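Local coordinates for protein putative NADPH-dependent oxidoreductase (Desulfitobacterium hafniense DCB-2, PDB 3DB2) that probably acts as an NADPH-dependent oxidoreductase, using a Rossmann-fold domain to bind its nicotinamide dinucleotide cofactor, at residues 14-19 and 94-99; 98-103 and 329-334; 108-113 and 322-327; 117-122 and 311-316; 307-312 and 318-323. All coordinates share one frame; numbering follows the deposited sequence. Where two conformers were deposited one is given.

Interaction 1 (14-19 and 94-99); sequences GRWAYV and YVEKPI
Trp16 and Glu96 carry this contact alone, the indole reaching from the start of helix 15-24 to a carboxylate at the end of strand 92-96. The tight part is the pyrrole edge of the indole. NE1 donates to Glu96 OE2, which lies near the ring plane, with an N-H...O angle of 153°. The separation between Trp16 NE1 and Glu96 OE2, 2.5 Å, is so short that its exact value is doubtful. The aliphatic part of the glutamate closes up as well, Glu96 CG lying 3.3 Å from Trp16 CD1. Ring and carboxylate planes stand 74° apart, and the bend of the glutamate at chi2 (-57°) turns the carboxylate so that OE2 faces NE1, beside the CG that already lies near CD1. Gly14 and Ala17 fit the end of a GxGxxA pattern of Rossmann type, while Glu96-Lys97-Pro98, with a cis peptide before the proline, matches the Glu-Lys-Pro signature of the Gfo/Idh/MocA oxidoreductases; the contact thus probably borders the cofactor site. Glu96 OE1 accepts from Lys97 N at 2.7 Å, on the anti side of the carboxylate, so both oxygens of this buried group are engaged. The helix side is looser. Trp16 stays partly exposed, its ring backed on one face by Val19 CB, and the neighbouring Arg15 is modelled only to CB, consistent with a mobile side chain.

Interaction 2 (98-103 and 329-334); sequences PISVSL and RNLAVV
The peptide carbonyl groups of Ser100 and Ser102 are the flat surfaces here, and both are met by the forked end of Leu331. Leu331 CD1 approaches the oxygen end of the first, 3.4 Å from Ser100 O, whereas Leu331 CD2 stands well above the plane of that same carbonyl, 3.7 Å from Ser100 O. CD2 also meets the second group, at 3.6 Å from Ser102 O. One leucine is therefore wedged into the curve of the 98-103 loop, its two methyls touching backbone oxygens more than side chains. With CG trans to the backbone N (chi1 174°), Leu331 projects the fork from helix 324-343 directly into the bend. Ser100 bridges the bend: its OG donates to Ser102 O over 2.9 Å, 24° out of the carbonyl plane, and in doing so lies 3.7 Å from Leu331 CD2. Ser102 O is thus held by a hydroxyl, while Ser100 O is buried with no polar partner in the model, probably at some cost. One residue earlier in the loop, Ile99 CG2 lies 4.5 Å from Leu331 CB and makes a light apolar flank. Leu331 also touches Ala106, which brings helix 103-116 into the same packing, and Ile99 leans on Ile109 of that helix. The loop, leading from strand 92-96 of the Rossmann sheet into helix 103-116, is in this way fitted against helix 324-343, whose other faces meet helices 183-194 and 349-353.

Interaction 3 (108-113 and 322-327); sequences RIDQVI and IGAEAS
Asp110 and Ala324 bring helix 103-116 and the first turn of helix 324-343 close together, their CA atoms 5.0 Å apart. The small side chain permits this: the Ala324 methyl points at the partner helix and sits against the backbone of Asp110, with Ala324 CB 3.6 Å from Asp110 CA. The carboxylate then folds past it, OD1 reaching 3.4 Å from Ala324 CB; chi1 near -170° sets CG on that side, anti to the main-chain nitrogen. Asp110 OD1 remains 4.2 Å from Glu325 N, too far to cap the helix, yet a carboxylate beside a helix N-terminus is probably stabilised by the dipole there. This may offset the proximity of Glu325, whose OE2 lies 5.0 Å from Asp110 OD2; Lys114 offers Asp110 a further, long and weak, ion pair. At the start of the second helix, Gly323 in the N-cap position has a carbonyl oxygen that takes both Ser327 N and Ser327 OG, the hydroxyl from above the carbonyl plane at 2.8 Å between Ser327 OG and Gly323 O. Ile109 and Ile113 pack on Phe120 of strand 120-123 and Ser327 touches Cys122, so both helices flank this edge strand of the Rossmann sheet; Ile322, in the loop leading into helix 324-343, pairs through its backbone with Cys122.

Interaction 4 (117-122 and 311-316); sequences GVKFLC and ADVIRN
Lys119 runs its aliphatic chain across Val313 before its NZ donates a hydrogen bond to the carbonyl oxygen of Gly318, just beyond the end of helix 302-316. That ammonium bond anchors the far end of the side chain, and the methylenes between do the packing. Lys119 CG is the middle of it, 3.8 Å from Val313 CG2 and 4.1 Å from Ile314 CG1. The two neighbours meet it differently: the lysine chain crosses the valine at a slant, but runs past the isoleucine in the opposite direction. A bend at chi2 (-35°), well short of staggered, turns the lysine along the helix and not straight away from it. Lys119 CE then comes 3.6 Å from Val313 O, a carbonyl of the last helical turn. Placing an ammonium group close to the carbonyl-rich C-terminal end of a helix is probably favourable, since its charge would complement the helix dipole. Val313 supplies CG2 to the contact from between its own N and carbonyl carbon, where that branch faces the lysine. The packing is thus an apolar patch ended by a polar grip: Lys119 packs on the last turn of the helix and bonds the loop just after it. Lys119 also pairs through its backbone with Ile93 of strand 92-96, while Ile314 touches His92 of that strand and Val6 of strand 6-11. Helix 302-316 consequently lies across one side of the Rossmann sheet, near its edge strand 120-123, where Leu121 packs on Val310.

Interaction 5 (307-312 and 318-323); sequences VEEVAD and GETEIG
Glu309 stretches out from helix 302-316 and lays its carboxylate over the backbone at Thr320 and Glu321. Its OE2 takes the Glu321 N-H over 2.6 Å, at an N-H...O angle of 155°, and is approached from well above the carboxylate plane. The same atom touches Thr320 CB at 3.4 Å and Glu321 CB at 3.5 Å, so Glu309 OE2 is closely surrounded. The extended chain, with chi1 at 160° and chi2 at 161°, gives it the reach to cross both partners at about a right angle. The next residue, Val310, adds an apolar touch beside the polar bond, its CG2 4.2 Å from Thr320 CG2, while Thr320 OG1 turns elsewhere to bond Phe120 O of strand 120-123. The helix and the loop that follows it are therefore stitched together as the chain doubles back beside the Rossmann sheet. Two acidic groups come near each other here, Glu309 OE1 lying 4.4 Å from Glu321 OE1. Salt bridges from Arg128 to Glu309 OE2, the atom that also takes the Glu321 N-H, and from Arg127 and Arg133 to Glu321 surround them, which implies that the arginines probably offset the repulsion between the two carboxylates.

The five contacts run through the Rossmann domain and the helices that return to it from the later part of the chain. Interaction 1 closes before interactions 3, 4 and 5 open; interaction 2 begins at residues 98-99, where interaction 1 ends, and interactions 3, 4 and 5 fall between its two segments. Interactions 4 and 5 share helix 302-316 and have centres about 5 Å apart; interactions 2 and 3 share helix 324-343, with centres about 11 Å apart. Interactions 1 and 4 lie on adjacent strands, 92-96 and 120-123, their centres about 17 Å apart. Late helices thus pack against the nucleotide-binding-type domain, which joins distant parts of the chain around the Rossmann sheet.

Interaction 1 (14-19 and 94-99)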
# COMPACT_ATOMS: atom_id res chain seq x y z
N GLY C 14 31.18 -15.39 -0.97
CA GLY C 14 30.57 -14.76 0.18
C GLY C 14 29.48 -15.60 0.81
O GLY C 14 29.20 -16.76 0.55
N ARG C 15 28.78 -15.01 1.75
CA ARG C 15 27.67 -15.57 2.49
C ARG C 15 26.66 -16.22 1.56
O ARG C 15 26.34 -17.39 1.72
CB ARG C 15 27.02 -14.43 3.31
N TRP C 16 26.14 -15.45 0.61
CA TRP C 16 25.09 -15.92 -0.27
C TRP C 16 25.57 -17.11 -1.08
O TRP C 16 24.79 -18.02 -1.36
CB TRP C 16 24.57 -14.78 -1.18
CG TRP C 16 23.31 -15.25 -1.86
CD1 TRP C 16 23.14 -15.45 -3.20
CD2 TRP C 16 22.06 -15.59 -1.22
NE1 TRP C 16 21.86 -15.89 -3.43
CE2 TRP C 16 21.18 -15.97 -2.24
CE3 TRP C 16 21.62 -15.58 0.11
CZ2 TRP C 16 19.87 -16.36 -1.96
CZ3 TRP C 16 20.31 -15.97 0.40
CH2 TRP C 16 19.47 -16.35 -0.66
N ALA C 17 26.86 -17.18 -1.44
CA ALA C 17 27.33 -18.39 -2.12
C ALA C 17 27.08 -19.67 -1.36
O ALA C 17 26.82 -20.73 -1.92
CB ALA C 17 28.83 -18.26 -2.36
N TYR C 18 27.18 -19.63 -0.03
CA TYR C 18 26.97 -20.79 0.82
C TYR C 18 25.47 -21.11 0.99
O TYR C 18 25.01 -22.25 1.03
CB TYR C 18 27.59 -20.51 2.20
CG TYR C 18 29.10 -20.49 2.24
CD1 TYR C 18 29.86 -19.45 1.74
CD2 TYR C 18 29.77 -21.56 2.80
CE1 TYR C 18 31.25 -19.47 1.78
CE2 TYR C 18 31.15 -21.60 2.86
CZ TYR C 18 31.88 -20.55 2.36
OH TYR C 18 33.26 -20.64 2.45
N VAL C 19 24.66 -20.07 1.14
CA VAL C 19 23.21 -20.31 1.17
C VAL C 19 22.79 -21.00 -0.12
O VAL C 19 22.00 -21.95 -0.01
CB VAL C 19 22.45 -19.00 1.37
CG1 VAL C 19 20.93 -19.13 1.21
CG2 VAL C 19 22.77 -18.47 2.76
N TYR C 94 24.28 -18.74 -14.44
CA TYR C 94 23.39 -18.36 -13.34
C TYR C 94 24.05 -17.12 -12.71
O TYR C 94 25.21 -17.12 -12.31
CB TYR C 94 23.08 -19.52 -12.39
CG TYR C 94 22.20 -19.04 -11.24
CD1 TYR C 94 22.74 -18.51 -10.07
CD2 TYR C 94 20.83 -19.12 -11.33
CE1 TYR C 94 21.99 -18.06 -9.03
CE2 TYR C 94 20.03 -18.67 -10.29
CZ TYR C 94 20.62 -18.16 -9.15
OH TYR C 94 19.87 -17.70 -8.09
N VAL C 95 23.26 -16.05 -12.57
CA VAL C 95 23.69 -14.88 -11.83
C VAL C 95 22.58 -14.49 -10.83
O VAL C 95 21.38 -14.59 -11.08
CB VAL C 95 24.12 -13.71 -12.71
CG1 VAL C 95 22.99 -13.08 -13.48
CG2 VAL C 95 24.82 -12.63 -11.88
N GLU C 96 23.02 -14.07 -9.64
CA GLU C 96 22.07 -13.66 -8.62
C GLU C 96 21.43 -12.35 -9.07
O GLU C 96 21.94 -11.58 -9.88
CB GLU C 96 22.69 -13.36 -7.26
CG GLU C 96 22.41 -14.45 -6.25
CD GLU C 96 20.92 -14.68 -6.08
OE1 GLU C 96 20.06 -13.83 -6.41
OE2 GLU C 96 20.61 -15.79 -5.59
N LYS C 97 20.26 -12.08 -8.48
CA LYS C 97 19.53 -10.89 -8.77
C LYS C 97 20.17 -9.56 -8.28
O LYS C 97 20.87 -9.78 -7.22
CB LYS C 97 18.10 -10.83 -8.26
CG LYS C 97 17.84 -11.49 -6.95
CD LYS C 97 18.62 -10.98 -5.76
CE LYS C 97 18.14 -9.59 -5.35
NZ LYS C 97 18.26 -9.50 -3.85
N PRO C 98 20.11 -8.27 -8.68
CA PRO C 98 19.62 -7.44 -9.85
C PRO C 98 20.63 -8.03 -10.84
O PRO C 98 21.73 -8.35 -10.37
CB PRO C 98 19.74 -6.01 -9.49
CG PRO C 98 20.84 -6.01 -8.48
CD PRO C 98 20.73 -7.30 -7.73
N ILE C 99 20.24 -8.14 -12.09
CA ILE C 99 21.17 -8.42 -13.18
C ILE C 99 22.39 -7.53 -13.06
O ILE C 99 23.53 -7.98 -13.25
CB ILE C 99 20.47 -8.26 -14.52
CG1 ILE C 99 21.43 -8.42 -15.70
CG2 ILE C 99 19.75 -6.93 -14.67
CD1 ILE C 99 20.69 -8.70 -17.00

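Interaction 2 (98-103 and 329-334)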
# COMPACT_ATOMS: atom_id res chain seq x y z
N PRO C 98 20.11 -8.27 -8.68
CA PRO C 98 19.62 -7.44 -9.85
C PRO C 98 20.63 -8.03 -10.84
O PRO C 98 21.73 -8.35 -10.37
CB PRO C 98 19.74 -6.01 -9.49
CG PRO C 98 20.84 -6.01 -8.48
CD PRO C 98 20.73 -7.30 -7.73
N ILE C 99 20.24 -8.14 -12.09
CA ILE C 99 21.17 -8.42 -13.18
C ILE C 99 22.39 -7.53 -13.06
O ILE C 99 23.53 -7.98 -13.25
CB ILE C 99 20.47 -8.26 -14.52
CG1 ILE C 99 21.43 -8.42 -15.70
CG2 ILE C 99 19.75 -6.93 -14.67
CD1 ILE C 99 20.69 -8.70 -17.00
N SER C 100 22.18 -6.27 -12.70
CA SER C 100 23.20 -5.29 -12.41
C SER C 100 22.56 -4.09 -11.73
O SER C 100 21.34 -4.09 -11.59
CB SER C 100 23.87 -4.84 -13.71
OG SER C 100 22.99 -4.20 -14.60
N VAL C 101 23.31 -3.07 -11.34
CA VAL C 101 22.66 -1.83 -10.90
C VAL C 101 22.74 -0.75 -11.96
O VAL C 101 22.05 0.29 -11.85
CB VAL C 101 23.22 -1.38 -9.55
CG1 VAL C 101 22.60 -2.29 -8.50
CG2 VAL C 101 24.74 -1.42 -9.46
N SER C 102 23.52 -0.91 -13.04
CA SER C 102 23.45 0.14 -14.06
C SER C 102 22.89 -0.40 -15.37
O SER C 102 23.00 -1.56 -15.75
CB SER C 102 24.82 0.76 -14.29
OG SER C 102 25.48 0.11 -15.36
N LEU C 103 22.24 0.48 -16.13
CA LEU C 103 21.66 0.04 -17.40
C LEU C 103 22.73 -0.47 -18.36
O LEU C 103 22.53 -1.45 -19.07
CB LEU C 103 20.88 1.21 -18.01
CG LEU C 103 20.09 0.91 -19.28
CD1 LEU C 103 19.01 -0.14 -19.06
CD2 LEU C 103 19.44 2.17 -19.84
N ARG C 329 14.20 -5.51 -17.37
CA ARG C 329 12.96 -4.78 -17.13
C ARG C 329 12.77 -4.54 -15.64
O ARG C 329 12.22 -3.51 -15.26
CB ARG C 329 11.74 -5.52 -17.67
CG ARG C 329 11.25 -5.09 -19.03
CD ARG C 329 9.78 -5.43 -19.22
NE ARG C 329 9.00 -4.38 -19.86
CZ ARG C 329 8.35 -3.38 -19.28
NH1 ARG C 329 8.36 -3.23 -17.96
NH2 ARG C 329 7.70 -2.52 -20.04
N ASN C 330 13.22 -5.49 -14.82
CA ASN C 330 13.11 -5.29 -13.36
C ASN C 330 14.01 -4.16 -12.91
O ASN C 330 13.66 -3.28 -12.10
CB ASN C 330 13.45 -6.59 -12.62
CG ASN C 330 12.43 -7.69 -12.82
OD1 ASN C 330 11.30 -7.37 -13.19
ND2 ASN C 330 12.84 -8.92 -12.55
N LEU C 331 15.25 -4.10 -13.40
CA LEU C 331 16.15 -3.01 -13.06
C LEU C 331 15.62 -1.65 -13.50
O LEU C 331 15.77 -0.64 -12.83
CB LEU C 331 17.50 -3.19 -13.74
CG LEU C 331 18.54 -2.05 -13.60
CD1 LEU C 331 18.84 -1.86 -12.11
CD2 LEU C 331 19.77 -2.38 -14.44
N ALA C 332 15.03 -1.64 -14.70
CA ALA C 332 14.46 -0.44 -15.29
C ALA C 332 13.38 0.17 -14.40
O ALA C 332 13.24 1.39 -14.32
CB ALA C 332 13.88 -0.78 -16.66
N VAL C 333 12.60 -0.65 -13.71
CA VAL C 333 11.64 -0.11 -12.74
C VAL C 333 12.37 0.67 -11.64
O VAL C 333 11.98 1.77 -11.25
CB VAL C 333 10.77 -1.23 -12.16
CG1 VAL C 333 9.80 -0.80 -11.09
CG2 VAL C 333 9.94 -1.86 -13.30
N VAL C 334 13.47 0.08 -11.13
CA VAL C 334 14.24 0.73 -10.08
C VAL C 334 14.82 2.03 -10.64
O VAL C 334 14.75 3.05 -9.94
CB VAL C 334 15.34 -0.19 -9.52
CG1 VAL C 334 16.20 0.56 -8.50
CG2 VAL C 334 14.76 -1.43 -8.84

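Interaction 3 (108-113 and 322-327)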
# COMPACT_ATOMS: atom_id res chain seq x y z
N ARG C 108 25.18 -4.81 -21.46
CA ARG C 108 26.33 -5.62 -21.83
C ARG C 108 25.98 -7.09 -21.66
O ARG C 108 26.42 -7.90 -22.45
CB ARG C 108 27.54 -5.23 -20.99
CG ARG C 108 28.31 -4.05 -21.60
CD ARG C 108 29.24 -3.41 -20.58
NE ARG C 108 30.24 -4.35 -20.10
CZ ARG C 108 31.07 -4.13 -19.08
NH1 ARG C 108 31.00 -2.96 -18.45
NH2 ARG C 108 31.95 -5.05 -18.71
N ILE C 109 25.20 -7.42 -20.63
CA ILE C 109 24.92 -8.80 -20.31
C ILE C 109 23.94 -9.37 -21.31
O ILE C 109 24.04 -10.48 -21.82
CB ILE C 109 24.41 -8.90 -18.86
CG1 ILE C 109 25.45 -8.51 -17.82
CG2 ILE C 109 23.84 -10.27 -18.61
CD1 ILE C 109 24.85 -8.19 -16.47
N ASP C 110 22.91 -8.60 -21.67
CA ASP C 110 22.00 -9.07 -22.72
C ASP C 110 22.78 -9.33 -24.01
O ASP C 110 22.59 -10.34 -24.69
CB ASP C 110 20.90 -8.03 -22.89
CG ASP C 110 19.72 -8.43 -23.75
OD1 ASP C 110 19.41 -9.63 -23.86
OD2 ASP C 110 19.11 -7.51 -24.35
N GLN C 111 23.70 -8.44 -24.34
CA GLN C 111 24.42 -8.55 -25.62
C GLN C 111 25.32 -9.77 -25.70
O GLN C 111 25.36 -10.53 -26.67
CB GLN C 111 25.22 -7.26 -25.78
CG GLN C 111 26.26 -7.39 -26.88
CD GLN C 111 25.70 -7.12 -28.26
OE1 GLN C 111 24.48 -7.05 -28.45
NE2 GLN C 111 26.62 -6.99 -29.22
N VAL C 112 26.09 -9.97 -24.62
CA VAL C 112 27.02 -11.14 -24.64
C VAL C 112 26.28 -12.45 -24.59
O VAL C 112 26.76 -13.45 -25.13
CB VAL C 112 28.05 -10.99 -23.51
CG1 VAL C 112 27.48 -11.39 -22.15
CG2 VAL C 112 29.32 -11.81 -23.80
N ILE C 113 25.10 -12.52 -23.97
CA ILE C 113 24.28 -13.73 -24.01
C ILE C 113 23.71 -13.91 -25.42
O ILE C 113 23.72 -15.02 -25.96
CB ILE C 113 23.14 -13.70 -22.99
CG1 ILE C 113 23.62 -13.58 -21.54
CG2 ILE C 113 22.19 -14.89 -23.10
CD1 ILE C 113 24.64 -14.56 -21.04
N ILE C 322 13.65 -16.41 -16.57
CA ILE C 322 13.99 -15.03 -16.40
C ILE C 322 15.31 -14.70 -17.09
O ILE C 322 16.37 -14.80 -16.46
CB ILE C 322 14.14 -14.57 -14.93
CG1 ILE C 322 13.11 -15.12 -13.96
CG2 ILE C 322 14.14 -13.05 -14.92
CD1 ILE C 322 13.26 -14.61 -12.54
N GLY C 323 15.18 -14.33 -18.35
CA GLY C 323 16.31 -13.95 -19.19
C GLY C 323 16.80 -12.54 -18.91
O GLY C 323 16.33 -11.83 -18.01
N ALA C 324 17.80 -12.14 -19.71
CA ALA C 324 18.48 -10.86 -19.61
C ALA C 324 17.50 -9.71 -19.84
O ALA C 324 17.59 -8.71 -19.14
CB ALA C 324 19.63 -10.75 -20.61
N GLU C 325 16.58 -9.89 -20.78
CA GLU C 325 15.61 -8.83 -21.09
C GLU C 325 14.66 -8.58 -19.92
O GLU C 325 14.46 -7.44 -19.48
CB GLU C 325 14.81 -9.23 -22.31
CG GLU C 325 14.35 -8.15 -23.24
CD GLU C 325 13.72 -8.83 -24.46
OE1 GLU C 325 12.59 -9.36 -24.33
OE2 GLU C 325 14.40 -8.82 -25.51
N ALA C 326 14.08 -9.65 -19.43
CA ALA C 326 13.16 -9.66 -18.32
C ALA C 326 13.85 -9.08 -17.09
O ALA C 326 13.30 -8.24 -16.39
CB ALA C 326 12.61 -11.05 -18.09
N SER C 327 15.08 -9.53 -16.83
CA SER C 327 15.81 -9.01 -15.66
C SER C 327 16.05 -7.51 -15.80
O SER C 327 15.92 -6.75 -14.83
CB SER C 327 17.15 -9.73 -15.49
OG SER C 327 16.94 -11.12 -15.41

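Interaction 4 (117-122 and 311-316)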
# COMPACT_ATOMS: atom_id res chain seq x y z
N GLY C 117 25.08 -17.14 -27.13
CA GLY C 117 24.03 -18.15 -27.16
C GLY C 117 23.98 -19.11 -26.01
O GLY C 117 23.30 -20.13 -26.06
N VAL C 118 24.71 -18.85 -24.92
CA VAL C 118 24.57 -19.66 -23.70
C VAL C 118 23.25 -19.39 -23.01
O VAL C 118 22.63 -18.35 -23.18
CB VAL C 118 25.78 -19.38 -22.78
CG1 VAL C 118 27.06 -19.72 -23.52
CG2 VAL C 118 25.83 -17.96 -22.31
N LYS C 119 22.72 -20.33 -22.27
CA LYS C 119 21.64 -20.28 -21.33
C LYS C 119 22.01 -19.27 -20.22
O LYS C 119 23.14 -19.16 -19.76
CB LYS C 119 21.33 -21.62 -20.68
CG LYS C 119 21.03 -22.72 -21.69
CD LYS C 119 20.30 -22.20 -22.92
CE LYS C 119 19.70 -23.39 -23.67
NZ LYS C 119 18.63 -22.95 -24.61
N PHE C 120 20.99 -18.54 -19.81
CA PHE C 120 21.13 -17.50 -18.80
C PHE C 120 19.90 -17.49 -17.90
O PHE C 120 18.81 -17.45 -18.48
CB PHE C 120 21.31 -16.17 -19.51
CG PHE C 120 21.30 -14.97 -18.57
CD1 PHE C 120 22.49 -14.57 -17.98
CD2 PHE C 120 20.14 -14.26 -18.27
CE1 PHE C 120 22.50 -13.52 -17.10
CE2 PHE C 120 20.15 -13.20 -17.38
CZ PHE C 120 21.35 -12.83 -16.81
N LEU C 121 20.12 -17.45 -16.60
CA LEU C 121 19.08 -17.15 -15.61
C LEU C 121 19.62 -16.09 -14.66
O LEU C 121 20.73 -16.18 -14.11
CB LEU C 121 18.57 -18.41 -14.91
CG LEU C 121 17.47 -18.27 -13.86
CD1 LEU C 121 16.17 -17.81 -14.48
CD2 LEU C 121 17.24 -19.58 -13.11
N CYS C 122 18.83 -15.04 -14.43
CA CYS C 122 19.10 -14.09 -13.35
C CYS C 122 18.14 -14.45 -12.22
O CYS C 122 16.93 -14.30 -12.36
CB CYS C 122 18.94 -12.65 -13.82
SG CYS C 122 19.26 -11.48 -12.48
N ALA C 311 20.07 -26.21 -15.48
CA ALA C 311 20.54 -27.54 -15.80
C ALA C 311 19.54 -28.25 -16.71
O ALA C 311 19.98 -28.88 -17.67
CB ALA C 311 20.73 -28.41 -14.57
N ASP C 312 18.25 -28.11 -16.39
CA ASP C 312 17.22 -28.72 -17.24
C ASP C 312 17.29 -28.14 -18.65
O ASP C 312 17.22 -28.89 -19.63
CB ASP C 312 15.83 -28.50 -16.66
CG ASP C 312 15.52 -29.48 -15.55
OD1 ASP C 312 16.38 -30.29 -15.19
OD2 ASP C 312 14.39 -29.45 -15.01
N VAL C 313 17.41 -26.81 -18.79
CA VAL C 313 17.54 -26.27 -20.14
C VAL C 313 18.88 -26.53 -20.80
O VAL C 313 19.00 -26.52 -22.03
CB VAL C 313 17.21 -24.76 -20.16
CG1 VAL C 313 15.79 -24.61 -19.63
CG2 VAL C 313 18.23 -23.97 -19.38
N ILE C 314 19.95 -26.76 -20.05
CA ILE C 314 21.21 -27.14 -20.73
C ILE C 314 21.07 -28.55 -21.28
O ILE C 314 21.48 -28.79 -22.41
CB ILE C 314 22.43 -27.04 -19.81
CG1 ILE C 314 22.93 -25.60 -19.56
CG2 ILE C 314 23.64 -27.84 -20.28
CD1 ILE C 314 23.71 -25.53 -18.25
N ARG C 315 20.47 -29.47 -20.53
CA ARG C 315 20.40 -30.86 -20.95
C ARG C 315 19.28 -31.10 -21.97
O ARG C 315 19.45 -31.92 -22.87
CB ARG C 315 20.21 -31.80 -19.77
CG ARG C 315 21.43 -31.94 -18.87
CD ARG C 315 22.32 -33.12 -19.29
NE ARG C 315 23.54 -33.24 -18.51
CZ ARG C 315 24.67 -32.58 -18.69
NH1 ARG C 315 24.76 -31.70 -19.67
NH2 ARG C 315 25.76 -32.71 -17.94
N ASN C 316 18.16 -30.40 -21.83
CA ASN C 316 16.94 -30.74 -22.55
C ASN C 316 16.51 -29.65 -23.53
O ASN C 316 15.54 -29.84 -24.28
CB ASN C 316 15.78 -30.98 -21.59
CG ASN C 316 16.00 -32.02 -20.52
OD1 ASN C 316 16.69 -33.03 -20.71
ND2 ASN C 316 15.41 -31.84 -19.35

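Interaction 5 (307-312 and 318-323)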
# COMPACT_ATOMS: atom_id res chain seq x y z
N VAL C 307 18.28 -23.02 -9.81
CA VAL C 307 19.53 -23.54 -10.38
C VAL C 307 19.27 -24.77 -11.24
O VAL C 307 19.81 -24.94 -12.35
CB VAL C 307 20.56 -23.81 -9.27
CG1 VAL C 307 21.91 -24.25 -9.85
CG2 VAL C 307 20.72 -22.56 -8.38
N GLU C 308 18.41 -25.68 -10.78
CA GLU C 308 18.02 -26.87 -11.50
C GLU C 308 17.38 -26.59 -12.87
O GLU C 308 17.52 -27.38 -13.80
CB GLU C 308 17.03 -27.73 -10.70
CG GLU C 308 17.73 -28.54 -9.60
CD GLU C 308 16.74 -29.33 -8.77
OE1 GLU C 308 15.52 -29.02 -8.79
OE2 GLU C 308 17.17 -30.27 -8.08
N GLU C 309 16.68 -25.46 -12.97
CA GLU C 309 16.04 -25.08 -14.21
C GLU C 309 17.11 -24.82 -15.27
O GLU C 309 16.98 -25.07 -16.47
CB GLU C 309 15.21 -23.81 -14.02
CG GLU C 309 14.88 -23.03 -15.28
CD GLU C 309 13.71 -22.07 -15.09
OE1 GLU C 309 12.58 -22.53 -14.80
OE2 GLU C 309 13.94 -20.86 -15.20
N VAL C 310 18.23 -24.23 -14.83
CA VAL C 310 19.27 -23.94 -15.85
C VAL C 310 19.82 -25.27 -16.39
O VAL C 310 20.00 -25.44 -17.59
CB VAL C 310 20.39 -23.05 -15.32
CG1 VAL C 310 21.38 -22.70 -16.44
CG2 VAL C 310 19.83 -21.76 -14.73
N ALA C 311 20.07 -26.21 -15.48
CA ALA C 311 20.54 -27.54 -15.80
C ALA C 311 19.54 -28.25 -16.71
O ALA C 311 19.98 -28.88 -17.67
CB ALA C 311 20.73 -28.41 -14.57
N ASP C 312 18.25 -28.11 -16.39
CA ASP C 312 17.22 -28.72 -17.24
C ASP C 312 17.29 -28.14 -18.65
O ASP C 312 17.22 -28.89 -19.63
CB ASP C 312 15.83 -28.50 -16.66
CG ASP C 312 15.52 -29.48 -15.55
OD1 ASP C 312 16.38 -30.29 -15.19
OD2 ASP C 312 14.39 -29.45 -15.01
N GLY C 318 15.57 -25.35 -24.50
CA GLY C 318 14.61 -24.38 -24.04
C GLY C 318 15.26 -23.18 -23.37
O GLY C 318 16.47 -22.97 -23.36
N GLU C 319 14.42 -22.34 -22.77
CA GLU C 319 14.80 -21.08 -22.19
C GLU C 319 14.45 -21.11 -20.71
O GLU C 319 13.46 -21.71 -20.29
CB GLU C 319 14.06 -19.89 -22.80
N THR C 320 15.25 -20.43 -19.91
CA THR C 320 14.91 -20.29 -18.48
C THR C 320 13.79 -19.28 -18.30
O THR C 320 13.39 -18.63 -19.28
CB THR C 320 16.11 -19.81 -17.66
OG1 THR C 320 16.34 -18.44 -18.02
CG2 THR C 320 17.31 -20.67 -17.97
N GLU C 321 13.27 -19.13 -17.07
CA GLU C 321 12.08 -18.28 -16.93
C GLU C 321 12.41 -16.79 -16.93
O GLU C 321 11.51 -16.01 -17.22
CB GLU C 321 11.31 -18.62 -15.65
CG GLU C 321 9.87 -18.11 -15.69
CD GLU C 321 9.08 -18.57 -14.48
OE1 GLU C 321 9.37 -19.65 -13.92
OE2 GLU C 321 8.16 -17.86 -14.06
N ILE C 322 13.65 -16.41 -16.57
CA ILE C 322 13.99 -15.03 -16.40
C ILE C 322 15.31 -14.70 -17.09
O ILE C 322 16.37 -14.80 -16.46
CB ILE C 322 14.14 -14.57 -14.93
CG1 ILE C 322 13.11 -15.12 -13.96
CG2 ILE C 322 14.14 -13.05 -14.92
CD1 ILE C 322 13.26 -14.61 -12.54
N GLY C 323 15.18 -14.33 -18.35
CA GLY C 323 16.31 -13.95 -19.19
C GLY C 323 16.80 -12.54 -18.91
O GLY C 323 16.33 -11.83 -18.01